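Local coordinates for protein botulinum neurotoxin type G (Clostridium botulinum, PDB 3MPP) that attaches the toxin to the surface of the host cell through its receptor-binding domain, so that its light-chain protease can be delivered into the cytosol, at residues A[91-96]-A[184-189]; A[112-117]-A[124-129]; A[233-238]-A[299-304]; A[286-291]-A[309-314]. The protein carries 4 engineered substitutions. One frame throughout, in Å; residues are numbered along the deposited sequence.

Contact 1 (A[91-96]-A[184-189]); sequences YTIISC and FKLINC
Thr92 and Ile187 form an antiparallel hydrogen-bonded pair, while Ile94 faces Phe184 as a non-hydrogen-bonded pair, and between the two the register slips by one residue, a beta bulge. Thr92 and Ile187 exchange both N-H...O bonds, Thr92 N to Ile187 O at 3.0 Å. Within the slip, Lys185 N donates to Ile93 O at 2.9 Å. An aromatic ring is packed at each end of the join. Tyr91 has its CG wedged between its own N and carbonyl carbon (chi1 54°), which places the ring beneath Cys189 SG: the sulfur lies 4.1 Å from the ring centroid in a sulfur-aromatic contact, and Cys189 CB rests 3.6 Å from Tyr91 CG. At the far end Ile94 lies across Phe184, its CG2 over a face in a CH-pi contact and its CG1 3.8 Å from Phe184 CD1; Phe201 meets the Phe184 ring edge-to-face. On the other side of the sheet Thr92 CB and Ile187 CB lie alongside each other at 3.7 Å. On the next strand, Val105 stands opposite both Ile93 and Ile94, which there form a classic bulge, in the lectin-like jelly roll of the N-terminal receptor-binding subdomain.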
loop_
_atom_site.group_PDB
_atom_site.type_symbol
_atom_site.label_atom_id
_atom_site.label_comp_id
_atom_site.label_asym_id
_atom_site.label_seq_id
_atom_site.Cartn_x
_atom_site.Cartn_y
_atom_site.Cartn_z
ATOM N N TYR A 91 -17.616 -1.237 13.334
ATOM C CA TYR A 91 -16.922 -0.982 14.586
ATOM C C TYR A 91 -16.155 0.322 14.500
ATOM O O TYR A 91 -15.597 0.658 13.464
ATOM C CB TYR A 91 -15.983 -2.144 14.957
ATOM C CG TYR A 91 -14.987 -2.521 13.879
ATOM C CD1 TYR A 91 -13.708 -1.965 13.854
ATOM C CD2 TYR A 91 -15.329 -3.431 12.884
ATOM C CE1 TYR A 91 -12.785 -2.313 12.854
ATOM C CE2 TYR A 91 -14.430 -3.783 11.888
ATOM C CZ TYR A 91 -13.163 -3.226 11.880
ATOM O OH TYR A 91 -12.296 -3.578 10.881
ATOM N N THR A 92 -16.162 1.062 15.601
ATOM C CA THR A 92 -15.433 2.311 15.697
ATOM C C THR A 92 -13.940 1.992 15.800
ATOM O O THR A 92 -13.551 0.959 16.365
ATOM C CB THR A 92 -15.916 3.086 16.942
ATOM O OG1 THR A 92 -17.325 3.257 16.843
ATOM C CG2 THR A 92 -15.261 4.454 17.046
ATOM N N ILE A 93 -13.107 2.851 15.225
ATOM C CA ILE A 93 -11.664 2.718 15.374
ATOM C C ILE A 93 -11.055 3.973 15.987
ATOM O O ILE A 93 -10.076 3.890 16.719
ATOM C CB ILE A 93 -10.953 2.396 14.044
ATOM C CG1 ILE A 93 -11.251 3.449 12.987
ATOM C CG2 ILE A 93 -11.356 1.005 13.536
ATOM C CD1 ILE A 93 -10.318 3.349 11.774
ATOM N N ILE A 94 -11.635 5.131 15.676
ATOM C CA ILE A 94 -11.166 6.400 16.224
ATOM C C ILE A 94 -12.372 7.254 16.598
ATOM O O ILE A 94 -13.313 7.380 15.814
ATOM C CB ILE A 94 -10.308 7.187 15.214
ATOM C CG1 ILE A 94 -9.202 6.309 14.615
ATOM C CG2 ILE A 94 -9.697 8.415 15.885
ATOM C CD1 ILE A 94 -8.510 6.934 13.402
ATOM N N SER A 95 -12.355 7.838 17.792
ATOM C CA SER A 95 -13.483 8.653 18.214
ATOM C C SER A 95 -13.077 9.815 19.102
ATOM O O SER A 95 -12.069 9.758 19.811
ATOM C CB SER A 95 -14.518 7.801 18.943
ATOM O OG SER A 95 -14.094 7.524 20.266
ATOM N N CYS A 96 -13.888 10.866 19.045
ATOM C CA CYS A 96 -13.735 12.048 19.872
ATOM C C CYS A 96 -15.144 12.447 20.298
ATOM O O CYS A 96 -15.812 13.240 19.630
ATOM C CB CYS A 96 -13.085 13.164 19.061
ATOM S SG CYS A 96 -12.566 14.601 20.011
ATOM N N PHE A 184 -8.114 5.834 20.257
ATOM C CA PHE A 184 -7.825 4.892 19.182
ATOM C C PHE A 184 -8.037 3.504 19.748
ATOM O O PHE A 184 -7.299 3.067 20.648
ATOM C CB PHE A 184 -6.394 5.072 18.697
ATOM C CG PHE A 184 -6.119 6.438 18.141
ATOM C CD1 PHE A 184 -6.042 6.639 16.773
ATOM C CD2 PHE A 184 -5.952 7.523 18.986
ATOM C CE1 PHE A 184 -5.790 7.900 16.254
ATOM C CE2 PHE A 184 -5.699 8.795 18.474
ATOM C CZ PHE A 184 -5.621 8.980 17.107
ATOM N N LYS A 185 -9.065 2.824 19.246
ATOM C CA LYS A 185 -9.518 1.581 19.855
ATOM C C LYS A 185 -10.659 0.984 19.043
ATOM O O LYS A 185 -11.500 1.712 18.541
ATOM C CB LYS A 185 -10.013 1.889 21.276
ATOM C CG LYS A 185 -10.451 0.703 22.084
ATOM C CD LYS A 185 -11.034 1.170 23.417
ATOM C CE LYS A 185 -11.248 0.008 24.375
ATOM N NZ LYS A 185 -11.498 0.487 25.765
ATOM N N LEU A 186 -10.683 -0.340 18.912
ATOM C CA LEU A 186 -11.800 -1.020 18.260
ATOM C C LEU A 186 -12.996 -1.085 19.201
ATOM O O LEU A 186 -12.897 -1.658 20.278
ATOM C CB LEU A 186 -11.411 -2.442 17.844
ATOM C CG LEU A 186 -10.673 -2.628 16.504
ATOM C CD1 LEU A 186 -9.471 -1.697 16.355
ATOM C CD2 LEU A 186 -10.242 -4.095 16.339
ATOM N N ILE A 187 -14.123 -0.503 18.790
ATOM C CA ILE A 187 -15.355 -0.576 19.581
ATOM C C ILE A 187 -16.443 -1.327 18.828
ATOM O O ILE A 187 -16.767 -0.969 17.690
ATOM C CB ILE A 187 -15.915 0.833 19.913
ATOM C CG1 ILE A 187 -14.810 1.769 20.428
ATOM C CG2 ILE A 187 -17.082 0.729 20.909
ATOM C CD1 ILE A 187 -14.102 1.268 21.662
ATOM N N ASN A 188 -17.015 -2.340 19.476
ATOM C CA ASN A 188 -18.092 -3.157 18.907
ATOM C C ASN A 188 -17.655 -4.124 17.794
ATOM O O ASN A 188 -18.486 -4.595 17.009
ATOM C CB ASN A 188 -19.240 -2.277 18.397
ATOM C CG ASN A 188 -19.765 -1.333 19.457
ATOM O OD1 ASN A 188 -19.892 -1.702 20.631
ATOM N ND2 ASN A 188 -20.073 -0.095 19.050
ATOM N N CYS A 189 -16.364 -4.434 17.722
ATOM C CA CYS A 189 -15.908 -5.394 16.718
ATOM C C CYS A 189 -16.095 -6.822 17.237
ATOM O O CYS A 189 -15.643 -7.151 18.330
ATOM C CB CYS A 189 -14.443 -5.144 16.350
ATOM S SG CYS A 189 -13.849 -6.286 15.089
#

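Contact 2 (A[112-117]-A[124-129]); sequences IIWTLI and KSIFFE
Ile112, Trp114 and Ile126 carry much of the surface buried between these two strands, and all three project to the same side of the sheet. Ile126 points CG1 away from its own N (chi1 -179°), which leaves the CG2 methyl to meet the rim of the Trp114 indole, 3.6 Å from CD1 and near the ring plane. Ile112 uses its CG2 in a comparable way: it presses on Phe128 CB at 3.5 Å and lies at the edge of that phenyl ring. Deeper in, Trp114 meets the ring of Trp103, and Ile112 packs on Ile146 of strand 144-150. Between the backbones run paired bonds, Trp114 N to Ile126 O at 2.8 Å being one of them. The reverse side includes a hydrogen bond between Thr115 OG1 and Ser125 OG, 2.6 Å, in which either hydroxyl could donate. Regular antiparallel bridges from Ile112–Phe128 to Leu116–Lys124 identify a beta hairpin, its second strand lying at the edge of the seven-stranded sheet.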
loop_
_atom_site.group_PDB
_atom_site.type_symbol
_atom_site.label_atom_id
_atom_site.label_comp_id
_atom_site.label_asym_id
_atom_site.label_seq_id
_atom_site.Cartn_x
_atom_site.Cartn_y
_atom_site.Cartn_z
ATOM N N ILE A 112 -15.157 2.669 4.856
ATOM C CA ILE A 112 -14.597 3.507 5.899
ATOM C C ILE A 112 -15.579 4.657 6.084
ATOM O O ILE A 112 -16.009 5.267 5.105
ATOM C CB ILE A 112 -13.194 4.018 5.512
ATOM C CG1 ILE A 112 -12.617 4.897 6.621
ATOM C CG2 ILE A 112 -13.242 4.760 4.198
ATOM C CD1 ILE A 112 -11.884 4.128 7.686
ATOM N N ILE A 113 -15.950 4.936 7.333
ATOM C CA ILE A 113 -17.122 5.767 7.622
ATOM C C ILE A 113 -16.833 6.889 8.613
ATOM O O ILE A 113 -16.249 6.664 9.672
ATOM C CB ILE A 113 -18.257 4.923 8.236
ATOM C CG1 ILE A 113 -18.673 3.793 7.297
ATOM C CG2 ILE A 113 -19.441 5.797 8.604
ATOM C CD1 ILE A 113 -19.581 2.776 7.968
ATOM N N TRP A 114 -17.268 8.092 8.262
ATOM C CA TRP A 114 -17.160 9.262 9.124
ATOM C C TRP A 114 -18.554 9.654 9.641
ATOM O O TRP A 114 -19.491 9.788 8.864
ATOM C CB TRP A 114 -16.543 10.408 8.317
ATOM C CG TRP A 114 -16.534 11.754 8.978
ATOM C CD1 TRP A 114 -17.312 12.831 8.654
ATOM C CD2 TRP A 114 -15.678 12.186 10.042
ATOM N NE1 TRP A 114 -16.998 13.898 9.456
ATOM C CE2 TRP A 114 -15.998 13.530 10.316
ATOM C CE3 TRP A 114 -14.671 11.569 10.788
ATOM C CZ2 TRP A 114 -15.353 14.262 11.306
ATOM C CZ3 TRP A 114 -14.034 12.299 11.768
ATOM C CH2 TRP A 114 -14.374 13.632 12.017
ATOM N N THR A 115 -18.688 9.827 10.950
ATOM C CA THR A 115 -19.987 10.099 11.551
ATOM C C THR A 115 -19.946 11.284 12.508
ATOM O O THR A 115 -19.034 11.398 13.335
ATOM C CB THR A 115 -20.531 8.869 12.317
ATOM O OG1 THR A 115 -20.716 7.773 11.410
ATOM C CG2 THR A 115 -21.850 9.206 12.984
ATOM N N LEU A 116 -20.936 12.167 12.372
ATOM C CA LEU A 116 -21.124 13.291 13.280
ATOM C C LEU A 116 -22.415 13.073 14.041
ATOM O O LEU A 116 -23.443 12.742 13.453
ATOM C CB LEU A 116 -21.199 14.610 12.508
ATOM C CG LEU A 116 -19.915 15.073 11.819
ATOM C CD1 LEU A 116 -20.211 16.206 10.841
ATOM C CD2 LEU A 116 -18.883 15.503 12.850
ATOM N N ILE A 117 -22.357 13.238 15.356
ATOM C CA ILE A 117 -23.520 13.034 16.200
ATOM C C ILE A 117 -23.719 14.250 17.089
ATOM O O ILE A 117 -22.785 14.698 17.763
ATOM C CB ILE A 117 -23.365 11.774 17.073
ATOM C CG1 ILE A 117 -23.053 10.561 16.192
ATOM C CG2 ILE A 117 -24.620 11.548 17.927
ATOM C CD1 ILE A 117 -22.934 9.262 16.948
ATOM N N LYS A 124 -25.388 11.712 11.309
ATOM C CA LYS A 124 -25.315 11.660 9.858
ATOM C C LYS A 124 -23.903 11.236 9.447
ATOM O O LYS A 124 -22.901 11.710 10.001
ATOM C CB LYS A 124 -25.686 13.008 9.242
ATOM C CG LYS A 124 -25.824 12.985 7.725
ATOM C CD LYS A 124 -26.440 14.284 7.195
ATOM C CE LYS A 124 -27.959 14.310 7.351
ATOM N NZ LYS A 124 -28.419 14.403 8.769
ATOM N N SER A 125 -23.828 10.335 8.477
ATOM C CA SER A 125 -22.556 9.763 8.090
ATOM C C SER A 125 -22.243 9.962 6.621
ATOM O O SER A 125 -23.135 10.110 5.794
ATOM C CB SER A 125 -22.544 8.272 8.404
ATOM O OG SER A 125 -22.683 8.052 9.793
ATOM N N ILE A 126 -20.951 9.953 6.317
ATOM C CA ILE A 126 -20.463 9.926 4.956
ATOM C C ILE A 126 -19.423 8.810 4.937
ATOM O O ILE A 126 -18.807 8.537 5.961
ATOM C CB ILE A 126 -19.836 11.278 4.576
ATOM C CG1 ILE A 126 -19.331 11.259 3.135
ATOM C CG2 ILE A 126 -18.719 11.640 5.537
ATOM C CD1 ILE A 126 -18.865 12.615 2.649
ATOM N N PHE A 127 -19.236 8.156 3.792
ATOM C CA PHE A 127 -18.355 7.001 3.738
ATOM C C PHE A 127 -17.656 6.849 2.389
ATOM O O PHE A 127 -18.076 7.432 1.382
ATOM C CB PHE A 127 -19.147 5.725 4.057
ATOM C CG PHE A 127 -20.179 5.380 3.024
ATOM C CD1 PHE A 127 -19.823 4.662 1.889
ATOM C CD2 PHE A 127 -21.500 5.782 3.176
ATOM C CE1 PHE A 127 -20.758 4.340 0.931
ATOM C CE2 PHE A 127 -22.445 5.461 2.221
ATOM C CZ PHE A 127 -22.074 4.740 1.092
ATOM N N PHE A 128 -16.578 6.072 2.393
ATOM C CA PHE A 128 -15.923 5.631 1.171
ATOM C C PHE A 128 -16.003 4.108 1.115
ATOM O O PHE A 128 -15.673 3.439 2.093
ATOM C CB PHE A 128 -14.457 6.088 1.141
ATOM C CG PHE A 128 -13.645 5.477 0.028
ATOM C CD1 PHE A 128 -13.893 5.812 -1.299
ATOM C CD2 PHE A 128 -12.610 4.587 0.306
ATOM C CE1 PHE A 128 -13.133 5.258 -2.330
ATOM C CE2 PHE A 128 -11.860 4.032 -0.717
ATOM C CZ PHE A 128 -12.122 4.371 -2.042
ATOM N N GLU A 129 -16.458 3.565 -0.012
ATOM C CA GLU A 129 -16.517 2.113 -0.183
ATOM C C GLU A 129 -15.649 1.680 -1.356
ATOM O O GLU A 129 -15.779 2.241 -2.441
ATOM C CB GLU A 129 -17.955 1.653 -0.438
ATOM C CG GLU A 129 -18.079 0.143 -0.725
ATOM C CD GLU A 129 -19.532 -0.338 -0.794
ATOM O OE1 GLU A 129 -20.354 0.123 0.017
ATOM O OE2 GLU A 129 -19.850 -1.186 -1.654
#

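Contact 3 (A[233-238]-A[299-304])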
loop_
_atom_site.group_PDB
_atom_site.type_symbol
_atom_site.label_atom_id
_atom_site.label_comp_id
_atom_site.label_asym_id
_atom_site.label_seq_id
_atom_site.Cartn_x
_atom_site.Cartn_y
_atom_site.Cartn_z
ATOM N N PRO A 233 8.014 -0.167 3.196
ATOM C CA PRO A 233 9.326 -0.126 2.534
ATOM C C PRO A 233 9.738 -1.469 1.915
ATOM O O PRO A 233 9.531 -2.538 2.489
ATOM C CB PRO A 233 10.281 0.238 3.671
ATOM C CG PRO A 233 9.407 1.074 4.613
ATOM C CD PRO A 233 8.050 0.403 4.558
ATOM N N LEU A 234 10.326 -1.386 0.729
ATOM C CA LEU A 234 10.876 -2.545 0.045
ATOM C C LEU A 234 12.167 -2.964 0.755
ATOM O O LEU A 234 12.964 -2.111 1.121
ATOM C CB LEU A 234 11.190 -2.162 -1.403
ATOM C CG LEU A 234 11.470 -3.297 -2.390
ATOM C CD1 LEU A 234 10.258 -4.221 -2.550
ATOM C CD2 LEU A 234 11.892 -2.704 -3.732
ATOM N N ARG A 235 12.391 -4.267 0.913
ATOM C CA ARG A 235 13.562 -4.747 1.657
ATOM C C ARG A 235 14.409 -5.807 0.952
ATOM O O ARG A 235 13.915 -6.576 0.132
ATOM C CB ARG A 235 13.127 -5.266 3.032
ATOM C CG ARG A 235 12.569 -4.136 3.899
ATOM C CD ARG A 235 12.205 -4.526 5.311
ATOM N NE ARG A 235 11.443 -3.436 5.928
ATOM C CZ ARG A 235 11.953 -2.535 6.762
ATOM N NH1 ARG A 235 13.232 -2.594 7.113
ATOM N NH2 ARG A 235 11.180 -1.582 7.260
ATOM N N TYR A 236 15.687 -5.852 1.313
ATOM C CA TYR A 236 16.588 -6.903 0.866
ATOM C C TYR A 236 16.284 -8.190 1.616
ATOM O O TYR A 236 15.662 -8.160 2.668
ATOM C CB TYR A 236 18.033 -6.507 1.146
ATOM C CG TYR A 236 18.538 -5.403 0.263
ATOM C CD1 TYR A 236 18.897 -5.666 -1.056
ATOM C CD2 TYR A 236 18.656 -4.095 0.739
ATOM C CE1 TYR A 236 19.354 -4.662 -1.885
ATOM C CE2 TYR A 236 19.119 -3.072 -0.089
ATOM C CZ TYR A 236 19.468 -3.378 -1.413
ATOM O OH TYR A 236 19.942 -2.407 -2.271
ATOM N N ASP A 237 16.735 -9.315 1.076
ATOM C CA ASP A 237 16.687 -10.582 1.792
ATOM C C ASP A 237 15.274 -10.988 2.196
ATOM O O ASP A 237 15.080 -11.668 3.206
ATOM C CB ASP A 237 17.597 -10.526 3.033
ATOM C CG ASP A 237 19.060 -10.256 2.685
ATOM O OD1 ASP A 237 19.458 -10.437 1.510
ATOM O OD2 ASP A 237 19.816 -9.865 3.593
ATOM N N THR A 238 14.288 -10.591 1.398
ATOM C CA THR A 238 12.886 -10.865 1.697
ATOM C C THR A 238 12.212 -11.512 0.486
ATOM O O THR A 238 12.357 -11.031 -0.646
ATOM C CB THR A 238 12.155 -9.542 2.021
ATOM O OG1 THR A 238 12.797 -8.921 3.140
ATOM C CG2 THR A 238 10.642 -9.760 2.306
ATOM N N ASP A 299 21.159 -0.730 6.870
ATOM C CA ASP A 299 19.895 -1.421 7.106
ATOM C C ASP A 299 19.512 -2.292 5.904
ATOM O O ASP A 299 20.317 -2.491 4.986
ATOM C CB ASP A 299 18.779 -0.420 7.444
ATOM C CG ASP A 299 18.446 0.523 6.280
ATOM O OD1 ASP A 299 18.780 0.213 5.116
ATOM O OD2 ASP A 299 17.828 1.581 6.533
ATOM N N ASN A 300 18.285 -2.803 5.895
ATOM C CA ASN A 300 17.880 -3.709 4.830
ATOM C C ASN A 300 16.821 -3.114 3.903
ATOM O O ASN A 300 16.079 -3.841 3.243
ATOM C CB ASN A 300 17.413 -5.050 5.411
ATOM C CG ASN A 300 16.098 -4.944 6.157
ATOM O OD1 ASN A 300 15.432 -5.952 6.404
ATOM N ND2 ASN A 300 15.711 -3.724 6.515
ATOM N N ILE A 301 16.736 -1.790 3.871
ATOM C CA ILE A 301 15.763 -1.127 3.019
ATOM C C ILE A 301 16.394 -0.845 1.657
ATOM O O ILE A 301 17.502 -0.335 1.580
ATOM C CB ILE A 301 15.254 0.181 3.646
ATOM C CG1 ILE A 301 14.442 -0.130 4.913
ATOM C CG2 ILE A 301 14.419 0.982 2.634
ATOM C CD1 ILE A 301 13.692 1.047 5.475
ATOM N N VAL A 302 15.686 -1.197 0.589
ATOM C CA VAL A 302 16.159 -0.923 -0.766
ATOM C C VAL A 302 15.810 0.501 -1.160
ATOM O O VAL A 302 14.653 0.907 -1.084
ATOM C CB VAL A 302 15.500 -1.855 -1.791
ATOM C CG1 VAL A 302 16.215 -1.724 -3.146
ATOM C CG2 VAL A 302 15.526 -3.298 -1.281
ATOM N N ARG A 303 16.808 1.244 -1.610
ATOM C CA ARG A 303 16.620 2.638 -1.977
ATOM C C ARG A 303 16.733 2.860 -3.474
ATOM O O ARG A 303 17.451 2.148 -4.168
ATOM C CB ARG A 303 17.606 3.526 -1.219
ATOM C CG ARG A 303 17.137 3.761 0.214
ATOM C CD ARG A 303 18.192 4.365 1.122
ATOM N NE ARG A 303 17.666 4.376 2.485
ATOM C CZ ARG A 303 17.832 3.385 3.355
ATOM N NH1 ARG A 303 18.545 2.319 3.018
ATOM N NH2 ARG A 303 17.291 3.463 4.564
ATOM N N GLU A 304 16.001 3.854 -3.960
ATOM C CA GLU A 304 16.006 4.189 -5.368
ATOM C C GLU A 304 17.442 4.297 -5.866
ATOM O O GLU A 304 18.287 4.943 -5.238
ATOM C CB GLU A 304 15.247 5.500 -5.583
ATOM C CG GLU A 304 14.445 5.552 -6.869
ATOM C CD GLU A 304 15.238 6.099 -8.043
ATOM O OE1 GLU A 304 16.434 6.423 -7.860
ATOM O OE2 GLU A 304 14.658 6.208 -9.148
#
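Tyr236 and Val302 form the tight part of this contact. Val302 CG2 stands almost exactly over the middle of the tyrosine ring, 3.7 Å from its centroid and 8° off the ring normal, a well-centred CH-pi contact, with the two side chains crossing at about a right angle. With chi1 at -169°, Val302 sends CG1 along the ring to its phenol end, 3.9 Å from Tyr236 OH, a hydroxyl that is hydrogen-bonded to Asp306. Leu234 joins less closely, CD2 to Val302 CB at 4.2 Å, and also packs on Ile287 and Ile352. Two backbone bonds lock the layer: Tyr236 N to Asn300 O at 2.8 Å, and Val302 N to Leu234 O at 2.9 Å. They flank the single backbone bridge of Arg235 with Ile301, so two loops of the beta-trefoil subdomain are tied together with neither segment forming a regular strand. Ile301 is closely packed too: the guanidinium of Arg235 lies over it, with NH1 3.5 Å from CG1, and Pro233 CB meets Ile301 CD1 at 3.9 Å. Pro233 and Arg235 also touch Ile35 of the N-terminal subdomain. The exposed side, with Asp299 and Arg303, is looser. There Asp299 OD1 accepts from Ile301 N in an Asx turn, and Arg303 grips the same carboxylate end-on in a salt bridge, NH1 to OD1 and NH2 to OD2, each on a syn lone pair and close to the guanidinium plane.

Contact 4 (A[286-291]-A[309-314])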
loop_
_atom_site.group_PDB
_atom_site.type_symbol
_atom_site.label_atom_id
_atom_site.label_comp_id
_atom_site.label_asym_id
_atom_site.label_seq_id
_atom_site.Cartn_x
_atom_site.Cartn_y
_atom_site.Cartn_z
ATOM N N ILE A 286 14.256 -12.861 -4.295
ATOM C CA ILE A 286 14.883 -12.195 -3.161
ATOM C C ILE A 286 15.822 -11.126 -3.709
ATOM O O ILE A 286 16.688 -11.418 -4.517
ATOM C CB ILE A 286 15.670 -13.163 -2.285
ATOM C CG1 ILE A 286 14.709 -14.170 -1.640
ATOM C CG2 ILE A 286 16.475 -12.396 -1.225
ATOM C CD1 ILE A 286 15.407 -15.300 -0.916
ATOM N N ILE A 287 15.634 -9.890 -3.270
ATOM C CA ILE A 287 16.526 -8.806 -3.652
ATOM C C ILE A 287 17.814 -8.850 -2.833
ATOM O O ILE A 287 17.775 -8.850 -1.595
ATOM C CB ILE A 287 15.819 -7.438 -3.506
ATOM C CG1 ILE A 287 14.476 -7.453 -4.263
ATOM C CG2 ILE A 287 16.689 -6.322 -4.039
ATOM C CD1 ILE A 287 13.628 -6.242 -3.967
ATOM N N LYS A 288 18.952 -8.874 -3.529
ATOM C CA LYS A 288 20.268 -8.901 -2.881
ATOM C C LYS A 288 21.045 -7.627 -3.207
ATOM O O LYS A 288 20.952 -7.096 -4.319
ATOM C CB LYS A 288 21.106 -10.101 -3.383
ATOM C CG LYS A 288 20.454 -11.463 -3.234
ATOM C CD LYS A 288 20.121 -11.774 -1.773
ATOM C CE LYS A 288 21.394 -11.938 -0.955
ATOM N NZ LYS A 288 21.095 -12.458 0.416
ATOM N N LYS A 289 21.844 -7.161 -2.258
ATOM C CA LYS A 289 22.755 -6.057 -2.520
ATOM C C LYS A 289 23.839 -6.514 -3.471
ATOM O O LYS A 289 24.484 -7.531 -3.238
ATOM C CB LYS A 289 23.392 -5.551 -1.224
ATOM C CG LYS A 289 22.419 -4.830 -0.304
ATOM C CD LYS A 289 23.078 -4.469 1.026
ATOM C CE LYS A 289 22.018 -4.220 2.096
ATOM N NZ LYS A 289 22.601 -3.686 3.376
ATOM N N ALA A 290 24.037 -5.769 -4.549
ATOM C CA ALA A 290 25.100 -6.104 -5.483
ATOM C C ALA A 290 26.414 -5.482 -5.023
ATOM O O ALA A 290 27.467 -6.120 -5.083
ATOM C CB ALA A 290 24.756 -5.639 -6.878
ATOM N N SER A 291 26.340 -4.237 -4.557
ATOM C CA SER A 291 27.526 -3.490 -4.142
ATOM C C SER A 291 28.115 -4.017 -2.835
ATOM O O SER A 291 29.192 -3.592 -2.413
ATOM C CB SER A 291 27.200 -2.001 -4.007
ATOM O OG SER A 291 28.345 -1.264 -3.613
ATOM N N TYR A 309 20.955 -7.575 -7.101
ATOM C CA TYR A 309 20.667 -8.783 -7.870
ATOM C C TYR A 309 19.267 -9.260 -7.549
ATOM O O TYR A 309 18.774 -9.049 -6.440
ATOM C CB TYR A 309 21.611 -9.934 -7.497
ATOM C CG TYR A 309 23.074 -9.630 -7.544
ATOM C CD1 TYR A 309 23.690 -9.265 -8.732
ATOM C CD2 TYR A 309 23.863 -9.760 -6.405
ATOM C CE1 TYR A 309 25.061 -9.022 -8.787
ATOM C CE2 TYR A 309 25.241 -9.517 -6.451
ATOM C CZ TYR A 309 25.826 -9.143 -7.648
ATOM O OH TYR A 309 27.180 -8.887 -7.715
ATOM N N LEU A 310 18.648 -9.962 -8.495
ATOM C CA LEU A 310 17.383 -10.621 -8.205
ATOM C C LEU A 310 17.633 -12.131 -8.162
ATOM O O LEU A 310 17.819 -12.755 -9.206
ATOM C CB LEU A 310 16.324 -10.257 -9.262
ATOM C CG LEU A 310 15.767 -8.820 -9.213
ATOM C CD1 LEU A 310 14.770 -8.534 -10.359
ATOM C CD2 LEU A 310 15.081 -8.561 -7.855
ATOM N N ASN A 311 17.693 -12.696 -6.955
ATOM C CA ASN A 311 17.760 -14.145 -6.772
ATOM C C ASN A 311 16.347 -14.722 -6.918
ATOM O O ASN A 311 15.356 -14.023 -6.689
ATOM C CB ASN A 311 18.306 -14.508 -5.381
ATOM C CG ASN A 311 19.838 -14.465 -5.299
ATOM O OD1 ASN A 311 20.525 -14.201 -6.280
ATOM N ND2 ASN A 311 20.370 -14.733 -4.110
ATOM N N ILE A 312 16.257 -15.995 -7.285
ATOM C CA ILE A 312 14.971 -16.680 -7.351
ATOM C C ILE A 312 15.154 -17.980 -6.586
ATOM O O ILE A 312 16.039 -18.768 -6.914
ATOM C CB ILE A 312 14.573 -17.015 -8.793
ATOM C CG1 ILE A 312 14.428 -15.728 -9.609
ATOM C CG2 ILE A 312 13.301 -17.893 -8.804
ATOM C CD1 ILE A 312 14.319 -15.961 -11.130
ATOM N N ASP A 313 14.345 -18.195 -5.549
ATOM C CA ASP A 313 14.631 -19.301 -4.632
ATOM C C ASP A 313 13.593 -20.415 -4.666
ATOM O O ASP A 313 13.611 -21.286 -3.807
ATOM C CB ASP A 313 14.812 -18.805 -3.188
ATOM C CG ASP A 313 13.488 -18.402 -2.538
ATOM O OD1 ASP A 313 12.471 -18.323 -3.260
ATOM O OD2 ASP A 313 13.465 -18.165 -1.310
ATOM N N ASN A 314 12.691 -20.398 -5.644
ATOM C CA ASN A 314 11.698 -21.470 -5.737
ATOM C C ASN A 314 11.698 -22.236 -7.066
ATOM O O ASN A 314 10.702 -22.836 -7.443
ATOM C CB ASN A 314 10.289 -20.960 -5.388
ATOM C CG ASN A 314 9.700 -20.064 -6.464
ATOM O OD1 ASN A 314 10.423 -19.440 -7.235
ATOM N ND2 ASN A 314 8.374 -19.990 -6.509
#
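Two antiparallel strands of the C-terminal beta-trefoil subdomain meet through Ile286–Asn311, Ile287–Leu310 and Lys288–Tyr309, their short axes 4.8 Å apart at closest approach and 140° between directions. The outer two pairs are hydrogen-bonded; Lys288 N to Tyr309 O is nearly straight (175°), and Tyr309 N returns to Lys288 O at 2.8 Å. The largest buried surface belongs to Tyr309. Its CG lies beside its own N (chi1 -52°), and the ring runs out past the end of the neighbouring strand to receive Ala290, whose CB sits over one face, 3.8 Å from the centroid, in a CH-pi contact. Lys288 CB approaches the ring edge instead, and Arg321 adds a cation-pi contact. Within the trefoil this pair of strands contributes a buried side, where Ile287 CG1 and Leu310 CD2 run alongside each other at 3.8 Å and go on to Ile352 and Leu350 respectively, and a more polar side carrying Lys288 and Asn311. There Lys288 CG lies 3.4 Å from Asn311 ND2; bends at chi2 and chi3 then lead the chain on to NZ, which makes a salt bridge with Asp237. Asn311 OD1 accepts from Arg321. Past the strand end, Asp313 crosses Ile286 at about a right angle, with OD2 3.5 Å from CD1. Its carboxylate is secured by a salt bridge from OD1 to Arg284 and a hydrogen bond from Gln239 to OD2.

In the fold
Contacts 1 and 2 share the seven-stranded antiparallel sheet of the N-terminal subdomain, their centres about 13 Å apart; along the chain contact 2 is nested within the loop that contact 1 closes. Contacts 3 and 4 follow in the C-terminal subdomain, centres about 11 Å apart, and their segments alternate in sequence. They touch through a salt bridge and the packing of Tyr236 on strand 285-289. Contacts 1 and 2 do not touch 3 and 4, though Pro233 and Arg235 of contact 3 pack on Ile35 of the N-terminal subdomain; the centres of contacts 1 and 4 lie about 42 Å apart, on opposite sides of the chain's centre. The receptor-binding domain thus joins two beta folds, a lectin-like jelly roll and a beta-trefoil.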